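Local structure of ankyrin repeat and SOCS box protein 11 (Homo sapiens, 4UUC) at residues T22-G27 / K54-N59; A84-L89 / M118-A123; P7-A12 / L32-R37; E181-L186 / S211-A216; A96-E99 / S104-H107. The protein serves, through an ankyrin repeat domain, as the substrate-recognition component of a cullin-5-RING E3 ubiquitin ligase, sending targets such as BIK to the proteasome. One frame throughout, in Å; residues are numbered along the deposited sequence.

Contact 1. Residues T22-G27 / K54-N59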
# COMPACT_ATOMS: atom_id res chain seq x y z
N THR A 22 11.99 -28.76 6.98
CA THR A 22 11.95 -30.11 7.53
C THR A 22 10.54 -30.68 7.37
O THR A 22 10.37 -31.82 6.94
CB THR A 22 12.37 -30.13 9.01
OG1 THR A 22 13.73 -29.68 9.13
CG2 THR A 22 12.27 -31.54 9.59
N LEU A 23 9.54 -29.88 7.71
CA LEU A 23 8.14 -30.29 7.58
C LEU A 23 7.78 -30.56 6.12
O LEU A 23 7.09 -31.54 5.82
CB LEU A 23 7.22 -29.22 8.16
CG LEU A 23 7.24 -29.10 9.69
CD1 LEU A 23 6.62 -27.79 10.15
CD2 LEU A 23 6.52 -30.28 10.32
N ILE A 24 8.22 -29.70 5.21
CA ILE A 24 7.97 -29.90 3.79
C ILE A 24 8.57 -31.22 3.32
O ILE A 24 7.94 -31.98 2.58
CB ILE A 24 8.53 -28.72 2.95
CG1 ILE A 24 7.70 -27.46 3.20
CG2 ILE A 24 8.54 -29.06 1.46
CD1 ILE A 24 8.29 -26.19 2.62
N ALA A 25 9.80 -31.50 3.76
CA ALA A 25 10.51 -32.71 3.38
C ALA A 25 9.78 -33.97 3.86
O ALA A 25 9.85 -35.01 3.22
CB ALA A 25 11.93 -32.69 3.92
N GLN A 26 9.08 -33.86 4.99
CA GLN A 26 8.33 -34.99 5.52
C GLN A 26 7.06 -35.27 4.72
O GLN A 26 6.45 -36.33 4.85
CB GLN A 26 7.96 -34.76 6.99
CG GLN A 26 9.12 -34.85 7.95
CD GLN A 26 9.82 -36.20 7.91
OE1 GLN A 26 10.73 -36.42 7.10
NE2 GLN A 26 9.41 -37.12 8.78
N GLY A 27 6.65 -34.29 3.91
CA GLY A 27 5.54 -34.47 2.98
C GLY A 27 4.24 -33.82 3.40
O GLY A 27 3.18 -34.19 2.88
N LYS A 54 9.74 -18.49 -0.39
CA LYS A 54 10.29 -19.10 -1.60
C LYS A 54 10.27 -20.62 -1.53
O LYS A 54 9.98 -21.28 -2.52
CB LYS A 54 11.72 -18.61 -1.86
CG LYS A 54 12.26 -19.08 -3.21
CD LYS A 54 13.64 -18.52 -3.50
CE LYS A 54 14.11 -18.92 -4.89
NZ LYS A 54 15.46 -18.40 -5.21
N ALA A 55 10.58 -21.16 -0.35
CA ALA A 55 10.57 -22.61 -0.16
C ALA A 55 9.17 -23.16 -0.38
O ALA A 55 8.99 -24.23 -0.96
CB ALA A 55 11.08 -22.96 1.23
N LEU A 56 8.16 -22.42 0.08
CA LEU A 56 6.78 -22.83 -0.11
C LEU A 56 6.40 -22.74 -1.59
O LEU A 56 5.75 -23.65 -2.12
CB LEU A 56 5.84 -21.95 0.74
CG LEU A 56 5.91 -22.18 2.25
CD1 LEU A 56 5.29 -21.02 3.01
CD2 LEU A 56 5.22 -23.48 2.63
N LEU A 57 6.82 -21.67 -2.25
CA LEU A 57 6.54 -21.48 -3.67
C LEU A 57 7.21 -22.56 -4.52
O LEU A 57 6.63 -23.04 -5.50
CB LEU A 57 7.00 -20.09 -4.13
CG LEU A 57 6.10 -18.95 -3.63
CD1 LEU A 57 6.80 -17.61 -3.78
CD2 LEU A 57 4.76 -18.95 -4.36
N GLU A 58 8.43 -22.93 -4.15
CA GLU A 58 9.18 -23.97 -4.85
C GLU A 58 8.47 -25.32 -4.76
O GLU A 58 8.65 -26.18 -5.61
CB GLU A 58 10.59 -24.09 -4.27
CG GLU A 58 11.55 -23.00 -4.74
CD GLU A 58 12.89 -23.02 -4.02
OE1 GLU A 58 12.99 -23.65 -2.94
OE2 GLU A 58 13.84 -22.41 -4.53
N ASN A 59 7.66 -25.48 -3.72
CA ASN A 59 6.92 -26.72 -3.50
C ASN A 59 5.43 -26.57 -3.82
O ASN A 59 4.59 -27.31 -3.29
CB ASN A 59 7.13 -27.20 -2.07
CG ASN A 59 8.51 -27.77 -1.85
OD1 ASN A 59 8.75 -28.96 -2.05
ND2 ASN A 59 9.45 -26.92 -1.44

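Contact 2. Residues A84-L89 / M118-A123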
# COMPACT_ATOMS: atom_id res chain seq x y z
N ALA A 84 11.85 -8.00 -0.53
CA ALA A 84 12.32 -9.30 -0.99
C ALA A 84 11.13 -10.24 -1.22
O ALA A 84 11.10 -10.96 -2.22
CB ALA A 84 13.29 -9.90 0.02
N CYS A 85 10.17 -10.23 -0.30
CA CYS A 85 8.96 -11.03 -0.46
C CYS A 85 8.16 -10.60 -1.68
O CYS A 85 7.70 -11.44 -2.46
CB CYS A 85 8.07 -10.94 0.79
SG CYS A 85 8.53 -12.07 2.13
N VAL A 86 7.99 -9.29 -1.85
CA VAL A 86 7.27 -8.76 -2.99
C VAL A 86 7.92 -9.26 -4.28
O VAL A 86 7.24 -9.73 -5.19
CB VAL A 86 7.23 -7.22 -2.97
CG1 VAL A 86 6.66 -6.66 -4.27
CG2 VAL A 86 6.42 -6.72 -1.77
N ASN A 87 9.25 -9.18 -4.35
CA ASN A 87 9.97 -9.61 -5.55
C ASN A 87 9.77 -11.10 -5.85
O ASN A 87 9.46 -11.45 -6.99
CB ASN A 87 11.46 -9.31 -5.41
CG ASN A 87 11.79 -7.85 -5.64
OD1 ASN A 87 11.07 -7.14 -6.35
ND2 ASN A 87 12.88 -7.38 -5.04
N VAL A 88 9.94 -11.96 -4.85
CA VAL A 88 9.85 -13.40 -5.10
C VAL A 88 8.43 -13.80 -5.52
O VAL A 88 8.25 -14.65 -6.38
CB VAL A 88 10.30 -14.24 -3.86
CG1 VAL A 88 9.35 -14.07 -2.68
CG2 VAL A 88 10.42 -15.71 -4.23
N LEU A 89 7.42 -13.17 -4.92
CA LEU A 89 6.03 -13.41 -5.30
C LEU A 89 5.79 -13.03 -6.77
O LEU A 89 5.16 -13.78 -7.52
CB LEU A 89 5.08 -12.63 -4.41
CG LEU A 89 4.95 -13.11 -2.96
CD1 LEU A 89 4.18 -12.09 -2.14
CD2 LEU A 89 4.25 -14.48 -2.90
N MET A 118 6.21 -0.06 -2.83
CA MET A 118 5.42 0.76 -3.74
C MET A 118 6.10 0.86 -5.11
O MET A 118 5.46 0.64 -6.15
CB MET A 118 5.22 2.16 -3.15
CG MET A 118 4.34 3.10 -3.97
SD MET A 118 4.49 4.83 -3.44
CE MET A 118 6.12 5.23 -4.05
N GLU A 119 7.39 1.18 -5.12
CA GLU A 119 8.12 1.37 -6.36
C GLU A 119 8.20 0.09 -7.18
O GLU A 119 8.08 0.13 -8.40
CB GLU A 119 9.53 1.90 -6.08
CG GLU A 119 9.53 3.32 -5.54
CD GLU A 119 10.93 3.90 -5.44
OE1 GLU A 119 11.72 3.73 -6.40
OE2 GLU A 119 11.24 4.53 -4.41
N ILE A 120 8.39 -1.04 -6.51
CA ILE A 120 8.43 -2.33 -7.20
C ILE A 120 7.10 -2.59 -7.90
O ILE A 120 7.07 -3.04 -9.04
CB ILE A 120 8.75 -3.48 -6.22
CG1 ILE A 120 10.18 -3.34 -5.69
CG2 ILE A 120 8.59 -4.84 -6.92
CD1 ILE A 120 10.51 -4.26 -4.54
N LEU A 121 5.99 -2.32 -7.21
CA LEU A 121 4.67 -2.54 -7.79
C LEU A 121 4.44 -1.63 -8.99
O LEU A 121 3.87 -2.05 -10.00
CB LEU A 121 3.58 -2.32 -6.74
CG LEU A 121 3.50 -3.36 -5.62
CD1 LEU A 121 2.54 -2.90 -4.53
CD2 LEU A 121 3.07 -4.71 -6.17
N LEU A 122 4.86 -0.37 -8.88
CA LEU A 122 4.74 0.56 -10.00
C LEU A 122 5.61 0.10 -11.17
O LEU A 122 5.22 0.22 -12.33
CB LEU A 122 5.13 1.97 -9.56
CG LEU A 122 4.17 2.61 -8.55
CD1 LEU A 122 4.72 3.96 -8.08
CD2 LEU A 122 2.76 2.77 -9.13
N ALA A 123 6.79 -0.44 -10.86
CA ALA A 123 7.67 -0.97 -11.90
C ALA A 123 7.04 -2.19 -12.57
O ALA A 123 7.39 -2.53 -13.71
CB ALA A 123 9.03 -1.33 -11.31

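Contact 3. Residues P7-A12 / L32-R37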
# COMPACT_ATOMS: atom_id res chain seq x y z
N PRO A 7 1.37 -27.11 11.92
CA PRO A 7 2.76 -26.79 12.24
C PRO A 7 3.46 -25.99 11.14
O PRO A 7 4.26 -25.10 11.44
CB PRO A 7 3.40 -28.16 12.42
CG PRO A 7 2.28 -29.02 12.93
CD PRO A 7 1.05 -28.52 12.22
N LEU A 8 3.16 -26.29 9.88
CA LEU A 8 3.75 -25.54 8.77
C LEU A 8 3.35 -24.06 8.82
O LEU A 8 4.18 -23.19 8.59
CB LEU A 8 3.33 -26.15 7.43
CG LEU A 8 4.04 -25.57 6.19
CD1 LEU A 8 5.53 -25.89 6.22
CD2 LEU A 8 3.42 -26.09 4.91
N HIS A 9 2.08 -23.79 9.12
CA HIS A 9 1.60 -22.41 9.26
C HIS A 9 2.42 -21.67 10.31
O HIS A 9 2.81 -20.52 10.12
CB HIS A 9 0.12 -22.38 9.68
CG HIS A 9 -0.85 -22.60 8.56
ND1 HIS A 9 -1.18 -23.86 8.10
CD2 HIS A 9 -1.59 -21.73 7.83
CE1 HIS A 9 -2.06 -23.75 7.12
NE2 HIS A 9 -2.33 -22.47 6.94
N GLU A 10 2.67 -22.34 11.43
CA GLU A 10 3.38 -21.75 12.55
C GLU A 10 4.85 -21.52 12.22
O GLU A 10 5.41 -20.47 12.55
CB GLU A 10 3.25 -22.63 13.80
CG GLU A 10 4.02 -22.15 15.01
CD GLU A 10 3.54 -20.80 15.54
OE1 GLU A 10 2.44 -20.36 15.16
OE2 GLU A 10 4.28 -20.18 16.34
N ALA A 11 5.49 -22.50 11.58
CA ALA A 11 6.88 -22.33 11.17
C ALA A 11 6.99 -21.15 10.21
O ALA A 11 7.90 -20.32 10.31
CB ALA A 11 7.41 -23.60 10.52
N ALA A 12 6.04 -21.06 9.28
CA ALA A 12 6.03 -19.97 8.31
C ALA A 12 5.81 -18.62 8.97
O ALA A 12 6.46 -17.63 8.61
CB ALA A 12 4.95 -20.22 7.26
N LEU A 32 -2.47 -26.59 2.45
CA LEU A 32 -3.51 -26.64 3.47
C LEU A 32 -3.87 -25.24 3.93
O LEU A 32 -2.98 -24.43 4.21
CB LEU A 32 -3.05 -27.49 4.67
CG LEU A 32 -3.97 -27.50 5.90
CD1 LEU A 32 -5.30 -28.15 5.57
CD2 LEU A 32 -3.31 -28.21 7.06
N VAL A 33 -5.16 -24.94 4.00
CA VAL A 33 -5.62 -23.64 4.45
C VAL A 33 -6.49 -23.77 5.70
O VAL A 33 -7.04 -24.84 5.98
CB VAL A 33 -6.41 -22.88 3.35
CG1 VAL A 33 -5.53 -22.66 2.14
CG2 VAL A 33 -7.68 -23.64 2.96
N THR A 34 -6.60 -22.67 6.43
CA THR A 34 -7.46 -22.61 7.61
C THR A 34 -8.90 -22.36 7.17
O THR A 34 -9.19 -22.29 5.97
CB THR A 34 -7.02 -21.49 8.57
OG1 THR A 34 -7.22 -20.22 7.94
CG2 THR A 34 -5.55 -21.65 8.94
N ILE A 35 -9.80 -22.21 8.13
CA ILE A 35 -11.20 -21.95 7.83
C ILE A 35 -11.34 -20.58 7.17
O ILE A 35 -12.27 -20.34 6.41
CB ILE A 35 -12.09 -22.03 9.08
CG1 ILE A 35 -11.58 -21.09 10.18
CG2 ILE A 35 -12.15 -23.46 9.59
CD1 ILE A 35 -12.50 -20.98 11.38
N ASN A 36 -10.41 -19.68 7.46
CA ASN A 36 -10.38 -18.37 6.81
C ASN A 36 -9.58 -18.42 5.50
O ASN A 36 -9.25 -17.38 4.93
CB ASN A 36 -9.79 -17.31 7.74
CG ASN A 36 -10.72 -16.95 8.89
OD1 ASN A 36 -11.94 -17.07 8.77
ND2 ASN A 36 -10.14 -16.51 10.00
N ARG A 37 -9.28 -19.63 5.05
CA ARG A 37 -8.57 -19.87 3.79
C ARG A 37 -7.18 -19.22 3.80
O ARG A 37 -6.70 -18.74 2.77
CB ARG A 37 -9.38 -19.37 2.60
CG ARG A 37 -10.71 -20.08 2.45
CD ARG A 37 -11.32 -19.86 1.07
NE ARG A 37 -12.58 -20.58 0.93
CZ ARG A 37 -12.68 -21.89 0.72
NH1 ARG A 37 -11.59 -22.64 0.63
NH2 ARG A 37 -13.88 -22.45 0.60

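Contact 4. Residues E181-L186 / S211-A216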
# COMPACT_ATOMS: atom_id res chain seq x y z
N GLU A 181 5.56 19.70 4.71
CA GLU A 181 6.33 19.31 3.52
C GLU A 181 5.41 18.77 2.42
O GLU A 181 5.60 19.08 1.24
CB GLU A 181 7.40 18.28 3.89
CG GLU A 181 8.59 18.93 4.60
CD GLU A 181 9.76 17.98 4.85
OE1 GLU A 181 9.53 16.80 5.21
OE2 GLU A 181 10.92 18.42 4.68
N VAL A 182 4.40 18.00 2.80
CA VAL A 182 3.44 17.45 1.84
C VAL A 182 2.64 18.57 1.15
O VAL A 182 2.40 18.50 -0.05
CB VAL A 182 2.49 16.45 2.53
CG1 VAL A 182 1.33 16.07 1.62
CG2 VAL A 182 3.26 15.21 2.96
N ILE A 183 2.22 19.57 1.92
CA ILE A 183 1.49 20.71 1.36
C ILE A 183 2.30 21.39 0.26
O ILE A 183 1.79 21.64 -0.84
CB ILE A 183 1.13 21.75 2.45
CG1 ILE A 183 0.22 21.12 3.52
CG2 ILE A 183 0.45 22.98 1.84
CD1 ILE A 183 -1.18 20.75 3.03
N HIS A 184 3.57 21.69 0.53
CA HIS A 184 4.39 22.39 -0.45
C HIS A 184 4.72 21.51 -1.66
O HIS A 184 4.78 22.00 -2.79
CB HIS A 184 5.68 22.92 0.19
CG HIS A 184 5.45 24.05 1.15
ND1 HIS A 184 4.75 25.19 0.79
CD2 HIS A 184 5.81 24.22 2.44
CE1 HIS A 184 4.70 26.01 1.83
NE2 HIS A 184 5.33 25.44 2.84
N LEU A 185 4.92 20.22 -1.43
CA LEU A 185 5.18 19.28 -2.53
C LEU A 185 3.99 19.22 -3.48
O LEU A 185 4.17 19.29 -4.70
CB LEU A 185 5.48 17.88 -1.99
CG LEU A 185 6.93 17.61 -1.55
CD1 LEU A 185 7.00 16.32 -0.75
CD2 LEU A 185 7.85 17.54 -2.74
N LEU A 186 2.78 19.06 -2.94
CA LEU A 186 1.58 19.05 -3.77
C LEU A 186 1.42 20.35 -4.54
O LEU A 186 1.13 20.35 -5.74
CB LEU A 186 0.33 18.81 -2.91
CG LEU A 186 0.14 17.41 -2.33
CD1 LEU A 186 -1.09 17.39 -1.43
CD2 LEU A 186 0.01 16.37 -3.43
N SER A 211 -2.56 26.66 12.64
CA SER A 211 -1.62 25.56 12.50
C SER A 211 -0.59 25.86 11.43
O SER A 211 -0.78 26.75 10.61
CB SER A 211 -2.36 24.26 12.16
OG SER A 211 -2.85 24.28 10.83
N SER A 212 0.51 25.10 11.44
CA SER A 212 1.56 25.25 10.44
C SER A 212 1.06 24.86 9.06
O SER A 212 1.45 25.45 8.06
CB SER A 212 2.78 24.42 10.82
OG SER A 212 3.35 24.87 12.03
N VAL A 213 0.19 23.85 9.01
CA VAL A 213 -0.40 23.43 7.74
C VAL A 213 -1.27 24.56 7.18
O VAL A 213 -1.19 24.87 5.99
CB VAL A 213 -1.22 22.14 7.91
CG1 VAL A 213 -2.15 21.91 6.71
CG2 VAL A 213 -0.27 20.96 8.08
N GLU A 214 -2.08 25.18 8.03
CA GLU A 214 -2.89 26.31 7.60
C GLU A 214 -2.00 27.44 7.08
O GLU A 214 -2.31 28.07 6.07
CB GLU A 214 -3.77 26.84 8.73
CG GLU A 214 -4.68 27.97 8.28
CD GLU A 214 -5.43 28.63 9.42
OE1 GLU A 214 -4.78 29.27 10.27
OE2 GLU A 214 -6.68 28.52 9.45
N GLN A 215 -0.91 27.70 7.79
CA GLN A 215 0.03 28.75 7.40
C GLN A 215 0.57 28.47 6.00
O GLN A 215 0.66 29.38 5.17
CB GLN A 215 1.18 28.86 8.40
CG GLN A 215 2.15 30.01 8.11
CD GLN A 215 3.47 29.87 8.85
OE1 GLN A 215 3.67 28.95 9.64
NE2 GLN A 215 4.39 30.80 8.59
N ALA A 216 0.94 27.22 5.76
CA ALA A 216 1.49 26.82 4.47
C ALA A 216 0.49 27.09 3.34
O ALA A 216 0.85 27.63 2.30
CB ALA A 216 1.88 25.35 4.49

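Contact 5. Residues A96-E99 / S104-H107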
# COMPACT_ATOMS: atom_id res chain seq x y z
N ALA A 96 -0.02 -8.17 -9.74
CA ALA A 96 0.35 -6.96 -9.01
C ALA A 96 -0.85 -6.06 -8.68
O ALA A 96 -0.92 -5.49 -7.59
CB ALA A 96 1.38 -6.17 -9.81
N GLN A 97 -1.77 -5.92 -9.63
CA GLN A 97 -3.00 -5.16 -9.42
C GLN A 97 -4.19 -6.10 -9.54
O GLN A 97 -4.32 -6.84 -10.52
CB GLN A 97 -3.12 -4.01 -10.42
CG GLN A 97 -4.34 -3.11 -10.19
CD GLN A 97 -4.39 -1.91 -11.12
OE1 GLN A 97 -3.36 -1.44 -11.61
NE2 GLN A 97 -5.59 -1.41 -11.38
N LEU A 98 -5.06 -6.09 -8.52
CA LEU A 98 -6.11 -7.08 -8.39
C LEU A 98 -7.51 -6.51 -8.66
O LEU A 98 -7.70 -5.30 -8.68
CB LEU A 98 -6.07 -7.68 -6.98
CG LEU A 98 -4.74 -8.31 -6.55
CD1 LEU A 98 -4.80 -8.73 -5.09
CD2 LEU A 98 -4.38 -9.49 -7.44
N GLU A 99 -8.47 -7.41 -8.86
CA GLU A 99 -9.86 -7.02 -9.07
C GLU A 99 -10.42 -6.32 -7.83
O GLU A 99 -9.87 -6.43 -6.74
CB GLU A 99 -10.72 -8.24 -9.43
CG GLU A 99 -10.67 -9.37 -8.41
N SER A 104 -6.01 -4.24 -2.01
CA SER A 104 -5.00 -3.67 -2.90
C SER A 104 -3.62 -3.62 -2.24
O SER A 104 -3.46 -2.97 -1.21
CB SER A 104 -5.40 -2.25 -3.33
OG SER A 104 -4.38 -1.65 -4.10
N PRO A 105 -2.62 -4.29 -2.84
CA PRO A 105 -1.28 -4.26 -2.24
C PRO A 105 -0.64 -2.88 -2.19
O PRO A 105 -0.08 -2.52 -1.15
CB PRO A 105 -0.48 -5.19 -3.15
CG PRO A 105 -1.49 -6.12 -3.73
CD PRO A 105 -2.71 -5.27 -3.93
N ILE A 106 -0.70 -2.11 -3.27
CA ILE A 106 0.02 -0.84 -3.30
C ILE A 106 -0.55 0.16 -2.28
O ILE A 106 0.20 0.91 -1.66
CB ILE A 106 0.03 -0.20 -4.72
CG1 ILE A 106 1.09 0.91 -4.78
CG2 ILE A 106 -1.35 0.32 -5.11
CD1 ILE A 106 1.27 1.53 -6.15
N HIS A 107 -1.87 0.15 -2.08
CA HIS A 107 -2.48 1.09 -1.14
C HIS A 107 -2.08 0.79 0.30
O HIS A 107 -1.88 1.70 1.10
CB HIS A 107 -4.00 1.09 -1.29
CG HIS A 107 -4.47 1.66 -2.59
ND1 HIS A 107 -4.42 0.95 -3.77
CD2 HIS A 107 -4.96 2.88 -2.91
CE1 HIS A 107 -4.87 1.70 -4.76
NE2 HIS A 107 -5.21 2.88 -4.26
O HOH W 1 -1.28 -3.00 -6.02

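Contact 1. Residues T22-G27 / K54-N59
Ala55 meets Ile24 mainly through its backbone: CD1 of Ile24 stands 4.1 Å from Ala55 O, with the Ala55 methyl somewhat farther off. One residue on, Leu56 reaches the same atom from another direction, its side chain crossing that of Ile24 at about a right angle with 4.1 Å between Leu56 CD2 and Ile24 CD1. Leu8 of helix 7-14 lies against both Leu56 and Ile24. This is the stacking of an ankyrin domain, in which helix 17-26 of the first repeat and helix 50-58 of the second are neighbours along the array. Asn59, farther along the segment, approaches Ile24 from the opposite direction. Its carboxamide is laid flat over the CG2 methyl, with Ile24 CG2 3.5 Å from Asn59 OD1 and 3.7 Å from Asn59 ND2. With CG beside the backbone N (chi1 -73°), this amide folds back over the last helical turn, where Asn59 ND2 donates to Ala55 O at 2.8 Å. Cutting Ile24 back to an alanine would probably open a gap between Leu56 CD2 and this amide face. The bond to Ala55 O is nearly straight (174°) and lies in the amide plane, which fixes the rotation of the Asn59 group.

Contact 2. Residues A84-L89 / M118-A123
Asn87 OD1 is approached by two methyls of one residue, Ile120 CG2 and Ile120 CD1, each 3.4 Å away. These are van der Waals contacts, with no hydrogen bond between the segments. The two side chains cross at about a right angle, and the nitrogen of the amide stays somewhat farther off, 3.9 Å from Asn87 ND2 to Ile120 CD1. Ile120 CG2 has a second neighbour in Val86, whose CG1 lies 3.7 Å from it; the methyl therefore touches an apolar branch and an amide oxygen of consecutive residues. Val86 offers this branch because CG1 is anti to the backbone N (chi1 172°). The pair repeats the ankyrin pattern of adjacent helices from successive repeats, helix 83-91 in the third and helix 115-123 in the fourth. With an alanine at Ile120 both CG2 and CD1 would be gone, and Val86 CG1 and the Asn87 amide would probably lose their partner and the amide be freer to turn. On the far side of helix 83-91, Val88 packs against Val50 of helix 50-58, while Leu121, next to Ile120, lies on Cys78 of helix 73-80. Ile120 O accepts from the side chain of Asn124, just beyond the end of helix 115-123.

Contact 3. Residues P7-A12 / L32-R37
His9 sets CG beside its backbone N (chi1 -80°), and with chi2 82° the ring turns its CE1-NE2 edge toward Leu32, with Thr34 nearby. The ring belongs to the Ser-Pro-Leu-His start of an ankyrin repeat, a variant of the family's TPLH motif, and it lies beside the loop leading from the first repeat into the second. The shortest approach is at the ring edge, near its plane: Leu32 O lies 3.1 Å from His9 CE1. NE2 of His9 is 3.4 Å from the same Leu32 O, but the angle is too poor for a hydrogen bond. Both ring nitrogens are engaged just outside the segments, ND1 with Ser6 OG and NE2 with Val38 O, and these two bonds fix the turn of the ring. Thr34 crosses His9 obliquely, its CG2 methyl 3.9 Å from His9 NE2 and a little farther from CD2. While the methyl touches the ring, OG1 accepts from Val38 N and, weakly, from Asn36 N. Thr34 also begins a type I turn that ends at Arg37, closed by a 2.8 Å bond from Arg37 N to Thr34 O.

Contact 4. Residues E181-L186 / S211-A216
Ile183 and Val213 cross at about a right angle, the branch CG1 of Val213 lying 4.0 Å from Ile183 CD1. The end of the isoleucine is folded rather than extended (chi2 -67°), which brings CG1 and CD1 together alongside the same valine methyl. Ile183 uses its other branch a turn farther on: CG2, anti to the backbone N, lies 3.8 Å from the CB of Ala216. That methyl also meets His184, whose ring comes up obliquely with NE2 of His184 3.8 Å from Ala216 CB and CE1 at nearly the same distance. Ala216 is thus received by two consecutive residues of the facing helix, one aliphatic and one aromatic. The other ring nitrogen, His184 ND1, is hydrogen-bonded to Arg220 NH1, a residue of the same helix 212-220 one turn past Ala216, so the imidazole is held to that helix by both packing and a bond. The small side chain of Ala216 suits the close approach, the residues Ile183 and Ala216 having CA atoms 6.9 Å apart.

Ser211 caps the start of helix 212-220: Glu214 N donates to Ser211 OG at 3.0 Å, and the same oxygen also bonds to Ala208 O. The axes of segments 181-186 and 212-216 run nearly parallel, 19° apart, with a closest approach of 9.6 Å. In the ankyrin stack helix 180-188 is packed on further sides too: Ile183 also touches Ala174 of helix 170-175, and Leu185 lies on Val148 and Leu155 of helix 148-156.

Contact 5. Residues A96-E99 / S104-H107
Leu98 and Ala96 both bear on the ring of Pro105, the proline of the Ser-Pro-Ile-His sequence that opens helix 105-111, a variant of the TPLH motif of ankyrin repeats. The segments join the end of the third repeat to the start of the fourth. The apolar part is light: Leu98 CD1 comes 4.2 Å from Pro105 CD, and the carbonyl Ala96 O lies 4.0 Å from Pro105 CG, a contact with carbon and not a bond. On its other sides the proline ring is covered by Leu74 and Cys78 of helix 73-80 and by Leu121 of helix 115-123.

The polar link across the contact goes through a water. It donates to Ala96 O at 3.0 Å and accepts from Ile106 N at 2.9 Å, so a backbone N-H in the helix's first turn is satisfied by a carbonyl of the preceding loop at one remove.

Within segment 104-107 the bonding is direct. Ser104 occupies the N-cap position, its OG anti to the backbone N (chi1 175°), from where it reaches the imidazole of His107. The same ring packs edge-to-face with His130 of the fourth repeat, and a weak hydrogen bond from its NE2 to Gly136 O reaches the fifth. Ser104 OG and His107 ND1 are hydrogen-bonded at 2.6 Å.

Contacts 1, 2 and 4 join neighbouring helices of the stack through an isoleucine, whereas contacts 3 and 5 join a helix start to the loop beside it. Contact 4 is buried; the other four are partly buried. In contacts 1 and 2 a carboxamide shares the isoleucine with apolar groups, while in contact 4 a histidine beside the isoleucine shares an alanine methyl with it. Contacts 3 and 5 both centre on the Ser-Pro-X-His start of a repeat, the first and the fourth, but only contact 5 spans its segments with a water. Contacts 1 and 3 touch through Leu8 of helix 7-14, and contacts 2 and 5 through Ile106 and Leu121. Contact 4 lies about 51 Å, centre to centre, from contact 1, across the chain's centre.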